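Local coordinates for protein similarities with probable monooxygenase (Photorhabdus luminescens, PDB 4HB9) that binds flavin-adenine dinucleotide and probably acts as a flavin-dependent monooxygenase, related to aromatic ring hydroxylases and possibly involved in stilbene epoxidation, at residues V4-A9 and C15-L20; K130-Y135 and D156-A161; T314-A319 and L339-K344. One frame throughout, in Å; residues are numbered along the deposited sequence.

Interaction 1 of 3, residues V4-A9 and C15-L20; sequences VGIIGA and CLAHGL. With FAD (flavin-adenine dinucleotide), chain B; EDO (1,2-ethanediol), chain E; EDO (1,2-ethanediol), chain L.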
# COMPACT_ATOMS: atom_id res chain seq x y z
N VAL A 4 19.68 -7.19 -12.40
CA VAL A 4 19.00 -6.82 -11.15
C VAL A 4 17.93 -7.87 -10.89
O VAL A 4 17.11 -8.19 -11.78
CB VAL A 4 18.40 -5.39 -11.22
CG1 VAL A 4 17.66 -5.05 -9.94
CG2 VAL A 4 19.49 -4.35 -11.46
N GLY A 5 17.96 -8.45 -9.70
CA GLY A 5 16.93 -9.38 -9.26
C GLY A 5 16.06 -8.68 -8.24
O GLY A 5 16.58 -8.10 -7.28
N ILE A 6 14.74 -8.76 -8.45
CA ILE A 6 13.77 -8.12 -7.56
C ILE A 6 12.91 -9.23 -6.94
O ILE A 6 12.37 -10.09 -7.65
CB ILE A 6 12.83 -7.15 -8.33
CG1 ILE A 6 13.64 -6.06 -9.03
CG2 ILE A 6 11.80 -6.54 -7.36
CD1 ILE A 6 12.84 -5.23 -10.04
N ILE A 7 12.82 -9.24 -5.61
CA ILE A 7 11.89 -10.15 -4.92
C ILE A 7 10.57 -9.39 -4.74
O ILE A 7 10.54 -8.36 -4.04
CB ILE A 7 12.39 -10.63 -3.55
CG1 ILE A 7 13.84 -11.17 -3.63
CG2 ILE A 7 11.47 -11.71 -3.03
CD1 ILE A 7 14.10 -12.23 -4.69
N GLY A 8 9.52 -9.90 -5.38
CA GLY A 8 8.18 -9.32 -5.27
C GLY A 8 7.69 -8.57 -6.50
O GLY A 8 8.26 -7.54 -6.88
N ALA A 9 6.64 -9.10 -7.12
CA ALA A 9 5.92 -8.41 -8.18
C ALA A 9 4.71 -7.69 -7.60
O ALA A 9 3.55 -7.93 -8.01
CB ALA A 9 5.48 -9.37 -9.24
N CYS A 15 6.85 -1.59 -10.82
CA CYS A 15 7.20 -0.26 -11.28
C CYS A 15 8.70 -0.19 -11.52
O CYS A 15 9.14 0.32 -12.56
CB CYS A 15 6.77 0.84 -10.31
SG CYS A 15 6.88 2.51 -10.99
N LEU A 16 9.49 -0.70 -10.57
CA LEU A 16 10.94 -0.72 -10.71
C LEU A 16 11.38 -1.45 -11.98
O LEU A 16 12.24 -0.98 -12.69
CB LEU A 16 11.61 -1.38 -9.49
CG LEU A 16 13.14 -1.46 -9.52
CD1 LEU A 16 13.80 -0.10 -9.62
CD2 LEU A 16 13.66 -2.21 -8.29
N ALA A 17 10.81 -2.62 -12.24
CA ALA A 17 11.23 -3.41 -13.40
C ALA A 17 10.94 -2.66 -14.70
O ALA A 17 11.79 -2.63 -15.58
CB ALA A 17 10.62 -4.79 -13.39
N HIS A 18 9.80 -1.99 -14.79
CA HIS A 18 9.51 -1.12 -15.93
C HIS A 18 10.55 -0.04 -16.11
O HIS A 18 11.04 0.20 -17.24
CB HIS A 18 8.14 -0.47 -15.79
CG HIS A 18 7.02 -1.39 -16.12
ND1 HIS A 18 6.86 -1.94 -17.37
CD2 HIS A 18 6.00 -1.85 -15.37
CE1 HIS A 18 5.80 -2.72 -17.37
NE2 HIS A 18 5.25 -2.68 -16.17
N GLY A 19 10.92 0.60 -15.01
CA GLY A 19 11.88 1.67 -15.06
C GLY A 19 13.25 1.20 -15.52
O GLY A 19 13.89 1.85 -16.35
N LEU A 20 13.71 0.09 -14.96
CA LEU A 20 15.02 -0.46 -15.33
C LEU A 20 15.05 -0.87 -16.80
O LEU A 20 16.03 -0.58 -17.51
CB LEU A 20 15.39 -1.64 -14.43
CG LEU A 20 15.52 -1.27 -12.95
CD1 LEU A 20 15.74 -2.52 -12.11
CD2 LEU A 20 16.63 -0.27 -12.70
PA FAD B . 3.27 -5.27 -2.10
O1A FAD B . 2.53 -4.46 -3.13
O2A FAD B . 2.65 -5.90 -0.89
O5B FAD B . 4.11 -6.39 -2.87
C5B FAD B . 4.90 -7.35 -2.19
C4B FAD B . 5.04 -8.51 -3.16
O4B FAD B . 6.07 -9.39 -2.67
C3B FAD B . 3.75 -9.33 -3.31
O3B FAD B . 3.47 -9.61 -4.69
C2B FAD B . 4.08 -10.59 -2.53
O2B FAD B . 3.41 -11.76 -2.95
C1B FAD B . 5.59 -10.71 -2.78
N9A FAD B . 6.34 -11.51 -1.82
C8A FAD B . 6.27 -11.46 -0.46
N7A FAD B . 7.18 -12.30 0.11
C5A FAD B . 7.82 -12.90 -0.91
C6A FAD B . 8.89 -13.92 -1.00
N6A FAD B . 9.37 -14.42 0.17
N1A FAD B . 9.31 -14.32 -2.22
C2A FAD B . 8.80 -13.77 -3.35
N3A FAD B . 7.82 -12.84 -3.35
C4A FAD B . 7.31 -12.37 -2.17
N1 FAD B . -1.38 3.00 -0.49
C2 FAD B . -1.53 4.22 -1.04
O2 FAD B . -0.52 4.91 -1.41
N3 FAD B . -2.76 4.74 -1.22
C4 FAD B . -3.90 4.14 -0.85
O4 FAD B . -5.01 4.70 -1.05
C4X FAD B . -3.81 2.83 -0.20
N5 FAD B . -4.92 2.14 0.20
C5X FAD B . -4.78 0.94 0.80
C6 FAD B . -5.90 0.23 1.24
C7 FAD B . -5.78 -1.02 1.86
C7M FAD B . -7.00 -1.78 2.34
C8 FAD B . -4.44 -1.60 2.06
C8M FAD B . -4.28 -2.96 2.71
C9 FAD B . -3.32 -0.90 1.62
C9A FAD B . -3.42 0.34 1.00
N10 FAD B . -2.28 1.04 0.56
C10 FAD B . -2.44 2.29 -0.04
C1' FAD B . -0.91 0.54 0.77
C2' FAD B . -0.36 -0.21 -0.45
O2' FAD B . -1.27 -1.19 -0.91
C3' FAD B . 0.95 -0.89 -0.05
O3' FAD B . 1.72 0.02 0.73
C4' FAD B . 1.75 -1.28 -1.29
O4' FAD B . 1.19 -2.47 -1.81
C5' FAD B . 3.21 -1.52 -0.99
O5' FAD B . 3.83 -1.87 -2.21
P FAD B . 5.01 -2.97 -2.15
O1P FAD B . 5.38 -3.19 -3.60
O2P FAD B . 6.05 -2.52 -1.15
O3P FAD B . 4.42 -4.32 -1.52
C1 EDO E . 9.18 -1.75 -20.15
O1 EDO E . 8.46 -2.58 -19.30
C2 EDO E . 9.21 -0.36 -19.56
O2 EDO E . 10.48 0.13 -19.67
C1 EDO L . 0.44 -11.06 -7.73
O1 EDO L . 1.71 -10.63 -8.22
C2 EDO L . 0.65 -11.63 -6.35
O2 EDO L . 1.02 -10.60 -5.43

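Interaction 2 of 3, residues K130-Y135 and D156-A161; sequences KTFVRY and DVLVGA. With FAD (flavin-adenine dinucleotide), chain B.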
# COMPACT_ATOMS: atom_id res chain seq x y z
N LYS A 130 8.00 -18.38 -7.11
CA LYS A 130 9.36 -18.30 -6.65
C LYS A 130 9.35 -17.59 -5.31
O LYS A 130 9.29 -16.35 -5.25
CB LYS A 130 10.19 -17.54 -7.68
CG LYS A 130 10.37 -18.30 -8.99
CD LYS A 130 11.58 -19.23 -8.86
CE LYS A 130 11.64 -20.31 -9.91
NZ LYS A 130 13.00 -20.92 -9.86
N THR A 131 9.39 -18.37 -4.24
CA THR A 131 9.37 -17.82 -2.89
C THR A 131 10.80 -17.68 -2.38
O THR A 131 11.47 -18.67 -2.11
CB THR A 131 8.58 -18.75 -1.93
OG1 THR A 131 7.22 -18.78 -2.35
CG2 THR A 131 8.62 -18.26 -0.49
N PHE A 132 11.24 -16.43 -2.23
CA PHE A 132 12.54 -16.14 -1.68
C PHE A 132 12.65 -16.68 -0.25
O PHE A 132 11.73 -16.53 0.56
CB PHE A 132 12.81 -14.64 -1.69
CG PHE A 132 13.98 -14.24 -0.87
CD1 PHE A 132 15.23 -14.11 -1.44
CD2 PHE A 132 13.84 -14.04 0.49
CE1 PHE A 132 16.32 -13.76 -0.67
CE2 PHE A 132 14.92 -13.69 1.27
CZ PHE A 132 16.17 -13.54 0.69
N VAL A 133 13.78 -17.32 0.05
CA VAL A 133 14.07 -17.83 1.39
C VAL A 133 15.33 -17.15 1.97
O VAL A 133 15.33 -16.71 3.12
CB VAL A 133 14.26 -19.37 1.37
CG1 VAL A 133 14.79 -19.88 2.70
CG2 VAL A 133 12.95 -20.07 1.01
N ARG A 134 16.40 -17.05 1.18
CA ARG A 134 17.62 -16.37 1.61
C ARG A 134 18.53 -16.05 0.45
O ARG A 134 18.35 -16.55 -0.64
CB ARG A 134 18.39 -17.22 2.65
CG ARG A 134 18.97 -18.50 2.08
CD ARG A 134 19.58 -19.39 3.18
NE ARG A 134 19.97 -20.67 2.58
CZ ARG A 134 21.17 -20.96 2.10
NH1 ARG A 134 22.16 -20.07 2.14
NH2 ARG A 134 21.39 -22.15 1.56
N TYR A 135 19.53 -15.21 0.72
CA TYR A 135 20.58 -14.98 -0.24
C TYR A 135 21.95 -15.21 0.37
O TYR A 135 22.11 -15.20 1.61
CB TYR A 135 20.51 -13.55 -0.77
CG TYR A 135 20.79 -12.49 0.27
CD1 TYR A 135 22.10 -12.11 0.58
CD2 TYR A 135 19.75 -11.86 0.93
CE1 TYR A 135 22.37 -11.13 1.52
CE2 TYR A 135 20.00 -10.87 1.87
CZ TYR A 135 21.30 -10.52 2.17
OH TYR A 135 21.55 -9.53 3.09
N ASP A 156 23.38 -9.64 -9.87
CA ASP A 156 24.41 -8.68 -9.48
C ASP A 156 23.93 -7.67 -8.43
O ASP A 156 24.72 -7.11 -7.69
CB ASP A 156 24.93 -7.96 -10.73
CG ASP A 156 25.45 -8.95 -11.76
OD1 ASP A 156 26.32 -9.76 -11.41
OD2 ASP A 156 24.95 -8.96 -12.89
N VAL A 157 22.61 -7.44 -8.39
CA VAL A 157 21.99 -6.52 -7.44
C VAL A 157 20.71 -7.20 -7.00
O VAL A 157 19.98 -7.76 -7.82
CB VAL A 157 21.65 -5.17 -8.10
CG1 VAL A 157 20.79 -4.30 -7.17
CG2 VAL A 157 22.90 -4.42 -8.49
N LEU A 158 20.43 -7.18 -5.70
CA LEU A 158 19.20 -7.79 -5.19
C LEU A 158 18.35 -6.71 -4.56
O LEU A 158 18.81 -5.99 -3.68
CB LEU A 158 19.50 -8.86 -4.14
CG LEU A 158 18.30 -9.57 -3.50
CD1 LEU A 158 17.51 -10.38 -4.51
CD2 LEU A 158 18.79 -10.48 -2.37
N VAL A 159 17.10 -6.62 -5.00
CA VAL A 159 16.20 -5.64 -4.42
C VAL A 159 15.04 -6.35 -3.74
O VAL A 159 14.31 -7.10 -4.38
CB VAL A 159 15.62 -4.68 -5.47
CG1 VAL A 159 14.75 -3.65 -4.79
CG2 VAL A 159 16.72 -4.00 -6.24
N GLY A 160 14.88 -6.12 -2.44
CA GLY A 160 13.77 -6.66 -1.68
C GLY A 160 12.60 -5.70 -1.83
O GLY A 160 12.60 -4.62 -1.25
N ALA A 161 11.64 -6.10 -2.67
CA ALA A 161 10.36 -5.39 -2.83
C ALA A 161 9.23 -6.31 -2.37
O ALA A 161 8.16 -6.39 -2.99
CB ALA A 161 10.18 -4.96 -4.27
PA FAD B . 3.27 -5.27 -2.10
O1A FAD B . 2.53 -4.46 -3.13
O2A FAD B . 2.65 -5.90 -0.89
O5B FAD B . 4.11 -6.39 -2.87
C5B FAD B . 4.90 -7.35 -2.19
C4B FAD B . 5.04 -8.51 -3.16
O4B FAD B . 6.07 -9.39 -2.67
C3B FAD B . 3.75 -9.33 -3.31
O3B FAD B . 3.47 -9.61 -4.69
C2B FAD B . 4.08 -10.59 -2.53
O2B FAD B . 3.41 -11.76 -2.95
C1B FAD B . 5.59 -10.71 -2.78
N9A FAD B . 6.34 -11.51 -1.82
C8A FAD B . 6.27 -11.46 -0.46
N7A FAD B . 7.18 -12.30 0.11
C5A FAD B . 7.82 -12.90 -0.91
C6A FAD B . 8.89 -13.92 -1.00
N6A FAD B . 9.37 -14.42 0.17
N1A FAD B . 9.31 -14.32 -2.22
C2A FAD B . 8.80 -13.77 -3.35
N3A FAD B . 7.82 -12.84 -3.35
C4A FAD B . 7.31 -12.37 -2.17
N1 FAD B . -1.38 3.00 -0.49
C2 FAD B . -1.53 4.22 -1.04
O2 FAD B . -0.52 4.91 -1.41
N3 FAD B . -2.76 4.74 -1.22
C4 FAD B . -3.90 4.14 -0.85
O4 FAD B . -5.01 4.70 -1.05
C4X FAD B . -3.81 2.83 -0.20
N5 FAD B . -4.92 2.14 0.20
C5X FAD B . -4.78 0.94 0.80
C6 FAD B . -5.90 0.23 1.24
C7 FAD B . -5.78 -1.02 1.86
C7M FAD B . -7.00 -1.78 2.34
C8 FAD B . -4.44 -1.60 2.06
C8M FAD B . -4.28 -2.96 2.71
C9 FAD B . -3.32 -0.90 1.62
C9A FAD B . -3.42 0.34 1.00
N10 FAD B . -2.28 1.04 0.56
C10 FAD B . -2.44 2.29 -0.04
C1' FAD B . -0.91 0.54 0.77
C2' FAD B . -0.36 -0.21 -0.45
O2' FAD B . -1.27 -1.19 -0.91
C3' FAD B . 0.95 -0.89 -0.05
O3' FAD B . 1.72 0.02 0.73
C4' FAD B . 1.75 -1.28 -1.29
O4' FAD B . 1.19 -2.47 -1.81
C5' FAD B . 3.21 -1.52 -0.99
O5' FAD B . 3.83 -1.87 -2.21
P FAD B . 5.01 -2.97 -2.15
O1P FAD B . 5.38 -3.19 -3.60
O2P FAD B . 6.05 -2.52 -1.15
O3P FAD B . 4.42 -4.32 -1.52

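Interaction 3 of 3, residues T314-A319 and L339-K344; sequences TLLGDA and LLLTQK. With FAD (flavin-adenine dinucleotide), chain B.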
# COMPACT_ATOMS: atom_id res chain seq x y z
N THR A 314 19.59 -4.16 -1.58
CA THR A 314 18.84 -3.03 -1.05
C THR A 314 17.33 -3.36 -0.96
O THR A 314 16.93 -4.48 -1.22
CB THR A 314 19.13 -1.73 -1.83
OG1 THR A 314 18.64 -0.61 -1.11
CG2 THR A 314 18.54 -1.71 -3.20
N LEU A 315 16.54 -2.40 -0.53
CA LEU A 315 15.11 -2.64 -0.26
C LEU A 315 14.27 -1.53 -0.83
O LEU A 315 14.78 -0.41 -0.98
CB LEU A 315 14.86 -2.69 1.25
CG LEU A 315 15.62 -3.80 1.98
CD1 LEU A 315 15.58 -3.55 3.48
CD2 LEU A 315 15.11 -5.18 1.64
N LEU A 316 12.99 -1.82 -1.10
CA LEU A 316 12.04 -0.75 -1.41
C LEU A 316 10.63 -1.07 -0.96
O LEU A 316 10.33 -2.18 -0.58
CB LEU A 316 12.08 -0.32 -2.88
CG LEU A 316 11.54 -1.12 -4.04
CD1 LEU A 316 10.01 -1.20 -4.08
CD2 LEU A 316 12.03 -0.45 -5.31
N GLY A 317 9.79 -0.05 -0.93
CA GLY A 317 8.40 -0.21 -0.57
C GLY A 317 8.19 -0.53 0.90
O GLY A 317 8.97 -0.07 1.75
N ASP A 318 7.13 -1.29 1.17
CA ASP A 318 6.76 -1.71 2.53
C ASP A 318 7.86 -2.51 3.25
O ASP A 318 7.95 -2.43 4.48
CB ASP A 318 5.45 -2.49 2.54
CG ASP A 318 4.21 -1.59 2.33
OD1 ASP A 318 4.35 -0.35 2.29
OD2 ASP A 318 3.08 -2.13 2.22
N ALA A 319 8.69 -3.22 2.50
CA ALA A 319 9.86 -3.91 3.05
C ALA A 319 10.68 -3.02 3.97
O ALA A 319 11.27 -3.52 4.94
CB ALA A 319 10.74 -4.47 1.94
N LEU A 339 10.91 4.78 -8.77
CA LEU A 339 11.40 5.82 -9.66
C LEU A 339 12.82 6.25 -9.24
O LEU A 339 13.73 6.38 -10.05
CB LEU A 339 10.47 7.03 -9.63
CG LEU A 339 10.94 8.20 -10.48
CD1 LEU A 339 11.10 7.80 -11.92
CD2 LEU A 339 10.00 9.38 -10.38
N LEU A 340 12.98 6.50 -7.96
CA LEU A 340 14.29 6.91 -7.45
C LEU A 340 15.39 5.86 -7.69
O LEU A 340 16.47 6.19 -8.19
CB LEU A 340 14.18 7.23 -5.97
CG LEU A 340 15.47 7.78 -5.36
CD1 LEU A 340 15.91 9.05 -6.10
CD2 LEU A 340 15.20 8.02 -3.88
N LEU A 341 15.12 4.61 -7.35
CA LEU A 341 16.09 3.54 -7.56
C LEU A 341 16.38 3.30 -9.04
O LEU A 341 17.52 3.04 -9.41
CB LEU A 341 15.65 2.27 -6.87
CG LEU A 341 16.66 1.11 -6.87
CD1 LEU A 341 18.04 1.54 -6.35
CD2 LEU A 341 16.11 -0.02 -6.04
N THR A 342 15.35 3.40 -9.89
CA THR A 342 15.57 3.39 -11.35
C THR A 342 16.62 4.43 -11.76
O THR A 342 17.56 4.13 -12.50
CB THR A 342 14.26 3.68 -12.10
OG1 THR A 342 13.33 2.62 -11.86
CG2 THR A 342 14.51 3.79 -13.59
N GLN A 343 16.40 5.67 -11.33
CA GLN A 343 17.25 6.77 -11.70
C GLN A 343 18.69 6.55 -11.22
O GLN A 343 19.64 6.82 -11.96
CB GLN A 343 16.72 8.09 -11.17
CG GLN A 343 15.43 8.55 -11.81
CD GLN A 343 14.73 9.67 -11.05
OE1 GLN A 343 15.04 9.95 -9.90
NE2 GLN A 343 13.75 10.28 -11.69
N LYS A 344 18.85 6.04 -10.00
CA LYS A 344 20.20 5.78 -9.46
C LYS A 344 20.88 4.59 -10.15
O LYS A 344 22.04 4.70 -10.54
CB LYS A 344 20.15 5.62 -7.93
CG LYS A 344 19.60 6.84 -7.21
CD LYS A 344 20.24 8.15 -7.67
CE LYS A 344 19.68 9.35 -6.93
NZ LYS A 344 20.37 10.60 -7.33
PA FAD B . 3.27 -5.27 -2.10
O1A FAD B . 2.53 -4.46 -3.13
O2A FAD B . 2.65 -5.90 -0.89
O5B FAD B . 4.11 -6.39 -2.87
C5B FAD B . 4.90 -7.35 -2.19
C4B FAD B . 5.04 -8.51 -3.16
O4B FAD B . 6.07 -9.39 -2.67
C3B FAD B . 3.75 -9.33 -3.31
O3B FAD B . 3.47 -9.61 -4.69
C2B FAD B . 4.08 -10.59 -2.53
O2B FAD B . 3.41 -11.76 -2.95
C1B FAD B . 5.59 -10.71 -2.78
N9A FAD B . 6.34 -11.51 -1.82
C8A FAD B . 6.27 -11.46 -0.46
N7A FAD B . 7.18 -12.30 0.11
C5A FAD B . 7.82 -12.90 -0.91
C6A FAD B . 8.89 -13.92 -1.00
N6A FAD B . 9.37 -14.42 0.17
N1A FAD B . 9.31 -14.32 -2.22
C2A FAD B . 8.80 -13.77 -3.35
N3A FAD B . 7.82 -12.84 -3.35
C4A FAD B . 7.31 -12.37 -2.17
N1 FAD B . -1.38 3.00 -0.49
C2 FAD B . -1.53 4.22 -1.04
O2 FAD B . -0.52 4.91 -1.41
N3 FAD B . -2.76 4.74 -1.22
C4 FAD B . -3.90 4.14 -0.85
O4 FAD B . -5.01 4.70 -1.05
C4X FAD B . -3.81 2.83 -0.20
N5 FAD B . -4.92 2.14 0.20
C5X FAD B . -4.78 0.94 0.80
C6 FAD B . -5.90 0.23 1.24
C7 FAD B . -5.78 -1.02 1.86
C7M FAD B . -7.00 -1.78 2.34
C8 FAD B . -4.44 -1.60 2.06
C8M FAD B . -4.28 -2.96 2.71
C9 FAD B . -3.32 -0.90 1.62
C9A FAD B . -3.42 0.34 1.00
N10 FAD B . -2.28 1.04 0.56
C10 FAD B . -2.44 2.29 -0.04
C1' FAD B . -0.91 0.54 0.77
C2' FAD B . -0.36 -0.21 -0.45
O2' FAD B . -1.27 -1.19 -0.91
C3' FAD B . 0.95 -0.89 -0.05
O3' FAD B . 1.72 0.02 0.73
C4' FAD B . 1.75 -1.28 -1.29
O4' FAD B . 1.19 -2.47 -1.81
C5' FAD B . 3.21 -1.52 -0.99
O5' FAD B . 3.83 -1.87 -2.21
P FAD B . 5.01 -2.97 -2.15
O1P FAD B . 5.38 -3.19 -3.60
O2P FAD B . 6.05 -2.52 -1.15
O3P FAD B . 4.42 -4.32 -1.52

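Interaction 1 of 3, residues V4-A9 and C15-L20
I6 drives its CD1 methyl into a shallow hollow on helix 11-22, between L16 and A17, at the opening of the Rossmann-type beta-alpha-beta unit formed by strand 3-7, helix 11-22 and strand 26-30. Strand and helix run almost antiparallel, at 165°, and the axes of the short segments come no closer than 10.0 Å, a gap filled by the aliphatic side chains of V4, I6, L16, A17 and L20. The bump is long because I6 is stretched out beyond CG1 (chi2 168°), and its CD1 comes down 3.6 Å from L16 CD2. Small A17 borders the hollow, its CB 4.0 Å from I6 CD1. One helical turn further on, L20 CD1 meets V4 CG1 at 3.8 Å, the two side chains crossing at about a right angle. V4 swings CG1 anti to its own nitrogen (chi1 178°), which brings that methyl to L20. V159 of the next strand touches both V4 and L16, extending the same apolar layer. At the strand's end I7 CG2 lies 3.4 Å from FAD C2A of the adenine; in the glycine-rich turn that follows, the bare CA of G8 comes within 3.3 Å of the ribose oxygen FAD O4B.

Interaction 2 of 3, residues K130-Y135 and D156-A161
L158 and Y135 make the nearest approach between K130-Y135 and D156-A161: the CD2 methyl of L158 sits 3.7 Å from Y135 CD2, and the two side chains meet at a slant. The same methyl approaches the F132 ring more loosely, L158 CD2 lying 4.4 Å from F132 CE1, so a single leucine branch spans two aromatic rings. L158 lifts CG away from its backbone nitrogen (chi1 179°), which raises CD2 off the sheet toward them. With CG between N and C (chi1 66°), Y135 brings both CB and the CD2 side of its ring to L158 CD2.

Around these three side chains, I143 and I145 of strand 143-147 also touch L158, while V168 and Y172 of helix 167-172 pack on F132 and Y135 respectively. The contact joins two sheets: strand 157-160 lies in the parallel Rossmann-type sheet, and strand 132-137 starts the three-stranded antiparallel meander, the crossover characteristic of FAD domains of the glutathione reductase type. Where V133 and R134 both face F146, the first meander strand forms a classic beta bulge, and the backbone N of R134 lies 3.5 Å above the F132 ring plane, displaced toward its rim.

Just before the bulge, the backbone of F132 reads the adenine edge. F132 N donates to FAD N1A at 2.9 Å, and FAD N6A donates to F132 O at 3.2 Å along a nearly straight line (169°). Further along the cofactor, A161 O lies 3.5 Å from FAD C5B.

Interaction 3 of 3, residues T314-A319 and L339-K344
The backbone N of D318 donates to the phosphate oxygen FAD O2P at 2.8 Å, with an angle of 159°, at the end of a chain segment whose residues T314 and L316 rest on L341. G317 occupies the N-cap position of helix 318-321, so the phosphate lies at the amino end of a short helix, where the N-H of D318 and the helix dipole would be expected to steady its charge. The cap has no side chain, and G317 CA approaches FAD O2P to 3.3 Å. G317 N is itself held by D337 OD2. The carboxylate of D318 adds a second grip on the cofactor: FAD O3' donates to D318 OD2 at 2.9 Å, while N322 bonds to OD1 on the other oxygen and helps to fix the turn of the group.

Away from the cofactor the contact is wholly apolar. L341 projects one methyl, CD2, toward the end of strand 313-315 and serves two partners with it. T314 meets it tip to tip, T314 CG2 lying 4.1 Å from L341 CD2, and L316 comes in at a slant with L316 CD2 4.2 Å from that same L341 CD2. In T314 the methyl branch lies between N and C, while the hydroxyl points anti to the nitrogen (chi1 -166°) and bonds to E363. G317 and D318 match the GD motif of flavin-dependent hydroxylases, in which the aspartate binds the ribityl chain.

L16 of helix 11-22 touches both L316 and L341. Y362 of the long helix 355-386 touches T314 and L316, which places strand 313-315, the sheet's outer strand in this chain, among helices 11-22, 330-349 and 355-386.

How the interactions relate
All three contacts are buried and share one parallel sheet, in which strands 3-7, 157-160 and 313-315 are consecutive neighbours. Backbone hydrogen bonds stitch them together: G5 O to V159 N at 2.8 Å joins interactions 1 and 2, and G160 O to L316 N at 2.8 Å joins interactions 2 and 3. Interaction 1 packs a helix on a strand, interaction 3 a helix on a strand and the loop after it, and they merge where L16 CD2 meets L316 CD2 at 3.8 Å; interaction 2 instead sets two aromatic rings of a second sheet against one leucine. Their dealings with FAD differ: interaction 1 only packs on adenine and ribose, interaction 2 hydrogen-bonds the adenine, interaction 3 the phosphate and ribityl chain.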